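Local coordinates for protein separin (Saccharomyces cerevisiae, PDB 5U1T) that cleaves the cohesin subunit MCD1/SCC1 as a caspase-like protease at the onset of anaphase, and is held inactive by securin during most of the cell cycle, at residues A[1414-1419]-A[1467-1472]; A[1495-1500]-A[1530-1535]; A[1526-1531]-A[1582-1587]. All blocks are in the same frame, centred on the assembly; numbering follows the deposited sequence.

How the contacts relate
Contact 1 closes a loop of two helices and one strand: from strand 1412-1416 the chain runs through helix 1423-1436, strand 1444-1447 and helix 1453-1461 before strand 1465-1469 returns beside its start. Contact 2 opens only after this; the loop it closes, from 1495-1500 to 1530-1535, holds helix 1513-1519 and strand 1524-1528. Contact 3 opens before contact 2 has closed, sharing Trp1530 and Asp1531, and its loop holds helices 1534-1548 and 1564-1571. These two loops overlap at 1526-1535, and none encloses another. Probable hydrogen bonds link neighbours: Gly1472 N to Cys1497 O (3.0 Å), and Gly1496 O to Asn1528 ND2 (2.9 Å). Contacts 1 and 3 are joined through the shared sheet.

Contact 1 of 3, residues A[1414-1419]-A[1467-1472]; sequences MILNPN and VYIGHG
Ile1415 CD1 meets the Tyr1468 ring at its edge, in the ring plane, with CD2 of the ring 3.9 Å away. Two other groups approach the same ring obliquely: Ile1415 CB stands 3.8 Å from Tyr1468 CD2, and Pro1418 CG lies 3.8 Å from Tyr1468 CE2, the proline crossing the tyrosine at about a right angle. Outside the two segments, Gln1476 and Tyr1477 also touch this side chain. The phenol keeps its CG anti to the backbone N (chi1 169°), which carries the hydroxyl along the chain to the edge where His1471 O waits in the ring plane. Tyr1468 OH donates to His1471 O at 2.8 Å, tilted 26° from the carbonyl plane. A phenylalanine here lacks the hydroxyl and would probably leave His1471 O without this donor and the loop after the strand less firmly held.

On the other face the contacts across the two strands are apolar. Leu1416 CD1 comes within 3.8 Å of Ile1469 CD1, the two side chains lying side by side, and Met1414 CE packs 4.1 Å from Val1467 CG2. Phe1429 and Phe1433 of helix 1423-1436 pack on this face. The segments are parallel neighbouring strands of the protease domain's central sheet, their axes 6° apart, in a register set by Ile1415 N to Val1467 O and Ile1469 N to Ile1415 O (2.9 Å). The strand ends at Leu1416; just beyond it Asn1417 still donates its N to Ile1469 O, while its OD1 accepts from Leu1422 N, just before helix 1423-1436.

Strand 1465-1469 leads through Gly1470 to His1471, which touches Cys1497, the probable active-site residue. The chemistry is thus backbone pairing between greasy faces, with one side-chain hydrogen bond, from Tyr1468 OH, holding the backbone carbonyl of His1471.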
loop_
_atom_site.group_PDB
_atom_site.type_symbol
_atom_site.label_atom_id
_atom_site.label_comp_id
_atom_site.label_asym_id
_atom_site.label_seq_id
_atom_site.Cartn_x
_atom_site.Cartn_y
_atom_site.Cartn_z
ATOM N N MET A 1414 -1.130 -41.675 31.870
ATOM C CA MET A 1414 -2.302 -42.157 31.166
ATOM C C MET A 1414 -3.446 -41.188 31.253
ATOM O O MET A 1414 -3.594 -40.454 32.230
ATOM C CB MET A 1414 -2.738 -43.500 31.708
ATOM C CG MET A 1414 -2.322 -43.717 33.125
ATOM S SD MET A 1414 -2.302 -45.468 33.489
ATOM C CE MET A 1414 -1.689 -46.077 31.923
ATOM N N ILE A 1415 -4.253 -41.191 30.204
ATOM C CA ILE A 1415 -5.435 -40.356 30.115
ATOM C C ILE A 1415 -6.578 -41.258 29.660
ATOM O O ILE A 1415 -6.426 -42.018 28.711
ATOM C CB ILE A 1415 -5.213 -39.180 29.148
ATOM C CG1 ILE A 1415 -4.021 -38.342 29.617
ATOM C CG2 ILE A 1415 -6.464 -38.339 29.019
ATOM C CD1 ILE A 1415 -3.627 -37.251 28.682
ATOM N N LEU A 1416 -7.709 -41.210 30.351
ATOM C CA LEU A 1416 -8.798 -42.134 30.056
ATOM C C LEU A 1416 -10.144 -41.427 29.993
ATOM O O LEU A 1416 -10.598 -40.889 30.997
ATOM C CB LEU A 1416 -8.841 -43.240 31.107
ATOM C CG LEU A 1416 -9.847 -44.359 30.865
ATOM C CD1 LEU A 1416 -9.626 -44.946 29.486
ATOM C CD2 LEU A 1416 -9.714 -45.435 31.936
ATOM N N ASN A 1417 -10.771 -41.421 28.816
ATOM C CA ASN A 1417 -12.103 -40.833 28.640
ATOM C C ASN A 1417 -12.126 -39.367 29.087
ATOM O O ASN A 1417 -12.922 -38.988 29.945
ATOM C CB ASN A 1417 -13.144 -41.669 29.415
ATOM C CG ASN A 1417 -14.584 -41.211 29.191
ATOM O OD1 ASN A 1417 -14.895 -40.546 28.213
ATOM N ND2 ASN A 1417 -15.470 -41.591 30.105
ATOM N N PRO A 1418 -11.263 -38.526 28.486
ATOM C CA PRO A 1418 -11.068 -37.157 28.980
ATOM C C PRO A 1418 -12.301 -36.298 28.798
ATOM O O PRO A 1418 -12.234 -35.097 29.017
ATOM C CB PRO A 1418 -9.922 -36.613 28.110
ATOM C CG PRO A 1418 -9.443 -37.764 27.274
ATOM C CD PRO A 1418 -10.577 -38.731 27.200
ATOM N N ASN A 1419 -13.412 -36.897 28.404
ATOM C CA ASN A 1419 -14.566 -36.123 28.000
ATOM C C ASN A 1419 -15.868 -36.836 28.332
ATOM O O ASN A 1419 -16.937 -36.415 27.895
ATOM C CB ASN A 1419 -14.478 -35.828 26.504
ATOM C CG ASN A 1419 -15.347 -34.659 26.077
ATOM O OD1 ASN A 1419 -14.918 -33.494 26.103
ATOM N ND2 ASN A 1419 -16.573 -34.965 25.656
ATOM N N VAL A 1467 0.114 -43.015 27.489
ATOM C CA VAL A 1467 -1.022 -43.658 26.828
ATOM C C VAL A 1467 -2.289 -42.813 26.981
ATOM O O VAL A 1467 -2.539 -42.239 28.035
ATOM C CB VAL A 1467 -1.246 -45.108 27.340
ATOM C CG1 VAL A 1467 -0.094 -45.547 28.216
ATOM C CG2 VAL A 1467 -2.583 -45.269 28.045
ATOM N N TYR A 1468 -3.059 -42.719 25.896
ATOM C CA TYR A 1468 -4.196 -41.806 25.801
ATOM C C TYR A 1468 -5.391 -42.467 25.129
ATOM O O TYR A 1468 -5.287 -42.909 24.002
ATOM C CB TYR A 1468 -3.793 -40.550 25.026
ATOM C CG TYR A 1468 -4.935 -39.619 24.629
ATOM C CD1 TYR A 1468 -5.629 -39.794 23.432
ATOM C CD2 TYR A 1468 -5.295 -38.552 25.432
ATOM C CE1 TYR A 1468 -6.660 -38.938 23.062
ATOM C CE2 TYR A 1468 -6.322 -37.689 25.067
ATOM C CZ TYR A 1468 -6.998 -37.884 23.882
ATOM O OH TYR A 1468 -8.016 -37.024 23.529
ATOM N N ILE A 1469 -6.529 -42.506 25.814
ATOM C CA ILE A 1469 -7.761 -43.043 25.238
ATOM C C ILE A 1469 -8.884 -41.988 25.187
ATOM O O ILE A 1469 -9.363 -41.515 26.209
ATOM C CB ILE A 1469 -8.252 -44.279 26.032
ATOM C CG1 ILE A 1469 -7.110 -45.274 26.241
ATOM C CG2 ILE A 1469 -9.431 -44.936 25.336
ATOM C CD1 ILE A 1469 -7.546 -46.588 26.796
ATOM N N GLY A 1470 -9.306 -41.631 23.985
ATOM C CA GLY A 1470 -10.336 -40.630 23.792
ATOM C C GLY A 1470 -10.184 -40.160 22.363
ATOM O O GLY A 1470 -9.371 -40.732 21.639
ATOM N N HIS A 1471 -10.925 -39.140 21.940
ATOM C CA HIS A 1471 -10.861 -38.736 20.540
ATOM C C HIS A 1471 -9.509 -38.176 20.154
ATOM O O HIS A 1471 -8.910 -37.411 20.906
ATOM C CB HIS A 1471 -11.926 -37.709 20.204
ATOM C CG HIS A 1471 -11.890 -37.262 18.776
ATOM N ND1 HIS A 1471 -11.132 -36.189 18.348
ATOM C CD2 HIS A 1471 -12.517 -37.742 17.674
ATOM C CE1 HIS A 1471 -11.298 -36.026 17.048
ATOM N NE2 HIS A 1471 -12.136 -36.951 16.615
ATOM N N GLY A 1472 -9.047 -38.583 18.969
ATOM C CA GLY A 1472 -7.836 -38.060 18.369
ATOM C C GLY A 1472 -6.587 -38.339 19.168
ATOM O O GLY A 1472 -6.418 -39.413 19.736
#

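Contact 2 of 3, residues A[1495-1500]-A[1530-1535]; sequences LGCSSA and WDVTDK
Ser1498 N donates to Trp1530 O over 3.0 Å, the shortest sound polar bond between the two segments. Its geometry is unusual for a backbone bond: the donor stands above the carbonyl plane, 70° out of it, and the N-H...O angle is 139°, so the amide comes from over the carbonyl and does not use a lone pair. What brings it there is a type II beta turn from Gly1496 to Ser1499, with Ser1498 at its third position and a positive phi. The Ser1498 hydroxyl, beside its own backbone N, faces Asp1531 OD1. Ser1498 OG and Asp1531 OD1 are modelled too close for the details of a bond to be trusted.

Cys1497, the probable active-site residue, occupies the second position of the turn. Its sulfur is anti to the carbonyl carbon (chi1 -78°), and this swings SG alongside the 1531-1532 backbone. There Val1532 O is 3.2 Å from Cys1497 SG, Val1532 N makes a weak bond to Cys1497 SG, 3.5 Å long, and Val1532 CG2 packs 4.3 Å from the same sulfur. Cys1497 CB meanwhile rests 3.7 Å from Asp1531 OD1. The sulfur thus lies against the backbone and CG2 of Val1532, with His1471 also packing on the cysteine. An apolar side chain of another protein's chain packs on Cys1497.

Further bonds position this first shell. Asp1531 N donates to Asn1195 OD1 of helix 1180-1198, and Trp1530 NE1 donates to Leu1580 O. Thr1533 sits at the N-cap position of helix 1534-1548, where Asp1534 forms a salt bridge with Arg1424 of helix 1423-1436. The contact thus lies between the ends of strands 1492-1494 and 1524-1528, with helix 1180-1198 against Trp1530 and helix 1534-1548 leading away from the site.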
loop_
_atom_site.group_PDB
_atom_site.type_symbol
_atom_site.label_atom_id
_atom_site.label_comp_id
_atom_site.label_asym_id
_atom_site.label_seq_id
_atom_site.Cartn_x
_atom_site.Cartn_y
_atom_site.Cartn_z
ATOM N N LEU A 1495 -4.461 -44.185 21.357
ATOM C CA LEU A 1495 -5.526 -45.133 21.006
ATOM C C LEU A 1495 -6.913 -44.480 20.877
ATOM O O LEU A 1495 -7.836 -44.834 21.611
ATOM C CB LEU A 1495 -5.595 -46.259 22.041
ATOM C CG LEU A 1495 -4.269 -46.784 22.600
ATOM C CD1 LEU A 1495 -4.485 -47.843 23.696
ATOM C CD2 LEU A 1495 -3.417 -47.335 21.482
ATOM N N GLY A 1496 -7.066 -43.545 19.943
ATOM C CA GLY A 1496 -8.354 -42.905 19.725
ATOM C C GLY A 1496 -8.739 -42.741 18.262
ATOM O O GLY A 1496 -7.901 -42.905 17.377
ATOM N N CYS A 1497 -10.010 -42.420 18.018
ATOM C CA CYS A 1497 -10.483 -42.091 16.674
ATOM C C CYS A 1497 -9.570 -41.128 15.937
ATOM O O CYS A 1497 -9.374 -39.994 16.370
ATOM C CB CYS A 1497 -11.879 -41.477 16.724
ATOM S SG CYS A 1497 -13.189 -42.656 16.948
ATOM N N SER A 1498 -9.022 -41.600 14.825
ATOM C CA SER A 1498 -8.333 -40.768 13.839
ATOM C C SER A 1498 -7.114 -40.024 14.360
ATOM O O SER A 1498 -6.747 -39.000 13.801
ATOM C CB SER A 1498 -9.306 -39.757 13.231
ATOM O OG SER A 1498 -10.172 -40.366 12.295
ATOM N N SER A 1499 -6.468 -40.545 15.397
ATOM C CA SER A 1499 -5.214 -39.957 15.853
ATOM C C SER A 1499 -4.114 -39.942 14.777
ATOM O O SER A 1499 -3.330 -38.991 14.709
ATOM C CB SER A 1499 -4.711 -40.696 17.082
ATOM O OG SER A 1499 -4.803 -42.084 16.874
ATOM N N ALA A 1500 -4.056 -40.975 13.934
ATOM C CA ALA A 1500 -3.053 -41.027 12.871
ATOM C C ALA A 1500 -3.600 -40.585 11.513
ATOM O O ALA A 1500 -2.921 -40.715 10.493
ATOM C CB ALA A 1500 -2.474 -42.420 12.763
ATOM N N TRP A 1530 -8.090 -43.883 10.865
ATOM C CA TRP A 1530 -9.434 -43.323 10.738
ATOM C C TRP A 1530 -10.221 -43.537 12.030
ATOM O O TRP A 1530 -9.648 -43.970 13.026
ATOM C CB TRP A 1530 -10.165 -43.946 9.553
ATOM C CG TRP A 1530 -10.002 -45.432 9.483
ATOM C CD1 TRP A 1530 -10.631 -46.362 10.254
ATOM C CD2 TRP A 1530 -9.158 -46.164 8.583
ATOM N NE1 TRP A 1530 -10.230 -47.630 9.891
ATOM C CE2 TRP A 1530 -9.323 -47.533 8.872
ATOM C CE3 TRP A 1530 -8.281 -45.791 7.560
ATOM C CZ2 TRP A 1530 -8.647 -48.527 8.178
ATOM C CZ3 TRP A 1530 -7.604 -46.777 6.878
ATOM C CH2 TRP A 1530 -7.792 -48.131 7.186
ATOM N N ASP A 1531 -11.519 -43.240 12.024
ATOM C CA ASP A 1531 -12.301 -43.400 13.244
ATOM C C ASP A 1531 -12.585 -44.868 13.491
ATOM O O ASP A 1531 -12.834 -45.633 12.557
ATOM C CB ASP A 1531 -13.628 -42.628 13.197
ATOM C CG ASP A 1531 -13.455 -41.146 12.884
ATOM O OD1 ASP A 1531 -12.360 -40.589 13.119
ATOM O OD2 ASP A 1531 -14.435 -40.543 12.392
ATOM N N VAL A 1532 -12.545 -45.251 14.762
ATOM C CA VAL A 1532 -12.810 -46.619 15.178
ATOM C C VAL A 1532 -13.923 -46.656 16.227
ATOM O O VAL A 1532 -14.142 -45.672 16.915
ATOM C CB VAL A 1532 -11.551 -47.256 15.740
ATOM C CG1 VAL A 1532 -10.543 -47.447 14.639
ATOM C CG2 VAL A 1532 -10.972 -46.376 16.834
ATOM N N THR A 1533 -14.635 -47.769 16.337
ATOM C CA THR A 1533 -15.760 -47.859 17.266
ATOM C C THR A 1533 -15.354 -48.608 18.545
ATOM O O THR A 1533 -14.485 -49.483 18.511
ATOM C CB THR A 1533 -16.976 -48.541 16.608
ATOM O OG1 THR A 1533 -16.646 -49.898 16.248
ATOM C CG2 THR A 1533 -17.413 -47.767 15.371
ATOM N N ASP A 1534 -15.996 -48.282 19.666
ATOM C CA ASP A 1534 -15.355 -48.481 20.973
ATOM C C ASP A 1534 -15.176 -49.933 21.425
ATOM O O ASP A 1534 -14.092 -50.282 21.895
ATOM C CB ASP A 1534 -16.093 -47.656 22.060
ATOM C CG ASP A 1534 -17.318 -48.352 22.642
ATOM O OD1 ASP A 1534 -18.376 -48.398 21.981
ATOM O OD2 ASP A 1534 -17.245 -48.813 23.803
ATOM N N LYS A 1535 -16.183 -50.790 21.279
ATOM C CA LYS A 1535 -16.019 -52.178 21.747
ATOM C C LYS A 1535 -14.865 -52.899 21.052
ATOM O O LYS A 1535 -14.054 -53.554 21.709
ATOM C CB LYS A 1535 -17.304 -52.995 21.558
ATOM C CG LYS A 1535 -18.446 -52.554 22.436
ATOM C CD LYS A 1535 -19.689 -53.378 22.203
ATOM C CE LYS A 1535 -20.544 -53.338 23.453
ATOM N NZ LYS A 1535 -19.756 -53.877 24.601
#

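Contact 3 of 3, residues A[1526-1531]-A[1582-1587]; sequences LGNLWD and GAAPVI
Trp1530 lays its indole against Ala1584, whose CA is 3.6 Å above one ring face, offset toward the rim. Leu1529 CB lies on that same face. The indole reaches this place with CG between the backbone N and the carbonyl carbon (chi1 45°), the crowded position, and Ala1583 CB touches its far end at CZ2, 4.0 Å away. Val1586 uses a similar first torsion for CG1 (56°), turning it across Leu1529, where CG1 meets Leu1529 CD2 at 3.7 Å and nearly a right angle. On the sheet's other face, Leu1526 CD1 contacts Ile1587 CG1 at 3.8 Å, packed with Val1564 and Val1568 of helix 1564-1571. Asn1528 sets OD1 3.5 Å from Pro1585 CD, its ND2 being held by Gly1496 O.

Gly1527 and Val1586 form an antiparallel hydrogen-bonded pair: Val1586 N to Gly1527 O is 2.8 Å, and Gly1527 N returns the bond to Val1586 O. Leu1529 N then donates to Ala1584 O, extending the pairing past the strand's end. Strand 1585-1589 is thereby the antiparallel strand at one edge, within this chain, of an otherwise parallel sheet in strand order 2-1-3-4-5-6, characteristic of the caspase-like fold.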
loop_
_atom_site.group_PDB
_atom_site.type_symbol
_atom_site.label_atom_id
_atom_site.label_comp_id
_atom_site.label_asym_id
_atom_site.label_seq_id
_atom_site.Cartn_x
_atom_site.Cartn_y
_atom_site.Cartn_z
ATOM N N LEU A 1526 1.866 -44.449 18.210
ATOM C CA LEU A 1526 0.912 -45.395 17.661
ATOM C C LEU A 1526 -0.489 -44.784 17.634
ATOM O O LEU A 1526 -0.998 -44.367 18.672
ATOM C CB LEU A 1526 0.947 -46.679 18.492
ATOM C CG LEU A 1526 0.143 -47.925 18.116
ATOM C CD1 LEU A 1526 0.751 -49.171 18.803
ATOM C CD2 LEU A 1526 -1.326 -47.767 18.520
ATOM N N GLY A 1527 -1.110 -44.733 16.454
ATOM C CA GLY A 1527 -2.443 -44.173 16.319
ATOM C C GLY A 1527 -3.306 -44.915 15.323
ATOM O O GLY A 1527 -2.898 -45.944 14.804
ATOM N N ASN A 1528 -4.501 -44.398 15.065
ATOM C CA ASN A 1528 -5.413 -44.983 14.081
ATOM C C ASN A 1528 -5.545 -44.122 12.862
ATOM O O ASN A 1528 -5.594 -42.915 12.970
ATOM C CB ASN A 1528 -6.806 -45.195 14.662
ATOM C CG ASN A 1528 -6.817 -46.178 15.800
ATOM O OD1 ASN A 1528 -6.364 -47.319 15.661
ATOM N ND2 ASN A 1528 -7.341 -45.739 16.953
ATOM N N LEU A 1529 -5.653 -44.756 11.707
ATOM C CA LEU A 1529 -5.708 -44.056 10.429
ATOM C C LEU A 1529 -7.061 -43.413 10.171
ATOM O O LEU A 1529 -7.168 -42.517 9.356
ATOM C CB LEU A 1529 -5.377 -45.018 9.291
ATOM C CG LEU A 1529 -3.963 -45.563 9.205
ATOM C CD1 LEU A 1529 -3.961 -46.676 8.182
ATOM C CD2 LEU A 1529 -2.967 -44.480 8.834
ATOM N N TRP A 1530 -8.090 -43.883 10.865
ATOM C CA TRP A 1530 -9.434 -43.323 10.738
ATOM C C TRP A 1530 -10.221 -43.537 12.030
ATOM O O TRP A 1530 -9.648 -43.970 13.026
ATOM C CB TRP A 1530 -10.165 -43.946 9.553
ATOM C CG TRP A 1530 -10.002 -45.432 9.483
ATOM C CD1 TRP A 1530 -10.631 -46.362 10.254
ATOM C CD2 TRP A 1530 -9.158 -46.164 8.583
ATOM N NE1 TRP A 1530 -10.230 -47.630 9.891
ATOM C CE2 TRP A 1530 -9.323 -47.533 8.872
ATOM C CE3 TRP A 1530 -8.281 -45.791 7.560
ATOM C CZ2 TRP A 1530 -8.647 -48.527 8.178
ATOM C CZ3 TRP A 1530 -7.604 -46.777 6.878
ATOM C CH2 TRP A 1530 -7.792 -48.131 7.186
ATOM N N ASP A 1531 -11.519 -43.240 12.024
ATOM C CA ASP A 1531 -12.301 -43.400 13.244
ATOM C C ASP A 1531 -12.585 -44.868 13.491
ATOM O O ASP A 1531 -12.834 -45.633 12.557
ATOM C CB ASP A 1531 -13.628 -42.628 13.197
ATOM C CG ASP A 1531 -13.455 -41.146 12.884
ATOM O OD1 ASP A 1531 -12.360 -40.589 13.119
ATOM O OD2 ASP A 1531 -14.435 -40.543 12.392
ATOM N N GLY A 1582 -9.787 -53.164 12.662
ATOM C CA GLY A 1582 -8.501 -53.853 12.741
ATOM C C GLY A 1582 -7.357 -53.338 11.861
ATOM O O GLY A 1582 -6.183 -53.537 12.191
ATOM N N ALA A 1583 -7.683 -52.685 10.744
ATOM C CA ALA A 1583 -6.663 -52.152 9.841
ATOM C C ALA A 1583 -6.299 -50.719 10.198
ATOM O O ALA A 1583 -5.396 -50.128 9.604
ATOM C CB ALA A 1583 -7.134 -52.225 8.391
ATOM N N ALA A 1584 -7.020 -50.170 11.171
ATOM C CA ALA A 1584 -6.871 -48.775 11.550
ATOM C C ALA A 1584 -5.572 -48.468 12.312
ATOM O O ALA A 1584 -4.941 -47.443 12.050
ATOM C CB ALA A 1584 -8.073 -48.343 12.362
ATOM N N PRO A 1585 -5.168 -49.339 13.262
ATOM C CA PRO A 1585 -3.939 -48.966 13.982
ATOM C C PRO A 1585 -2.668 -49.035 13.148
ATOM O O PRO A 1585 -2.572 -49.897 12.290
ATOM C CB PRO A 1585 -3.882 -49.973 15.138
ATOM C CG PRO A 1585 -4.907 -50.976 14.857
ATOM C CD PRO A 1585 -5.925 -50.377 13.983
ATOM N N VAL A 1586 -1.730 -48.117 13.415
ATOM C CA VAL A 1586 -0.453 -47.992 12.702
ATOM C C VAL A 1586 0.619 -47.432 13.653
ATOM O O VAL A 1586 0.283 -46.743 14.604
ATOM C CB VAL A 1586 -0.605 -47.083 11.444
ATOM C CG1 VAL A 1586 -1.171 -45.701 11.820
ATOM C CG2 VAL A 1586 0.704 -46.971 10.680
ATOM N N ILE A 1587 1.891 -47.755 13.427
ATOM C CA ILE A 1587 3.003 -47.263 14.242
ATOM C C ILE A 1587 4.016 -46.443 13.439
ATOM O O ILE A 1587 4.407 -46.842 12.349
ATOM C CB ILE A 1587 3.796 -48.402 14.886
ATOM C CG1 ILE A 1587 2.894 -49.381 15.627
ATOM C CG2 ILE A 1587 4.844 -47.854 15.822
ATOM C CD1 ILE A 1587 3.592 -50.719 15.919
#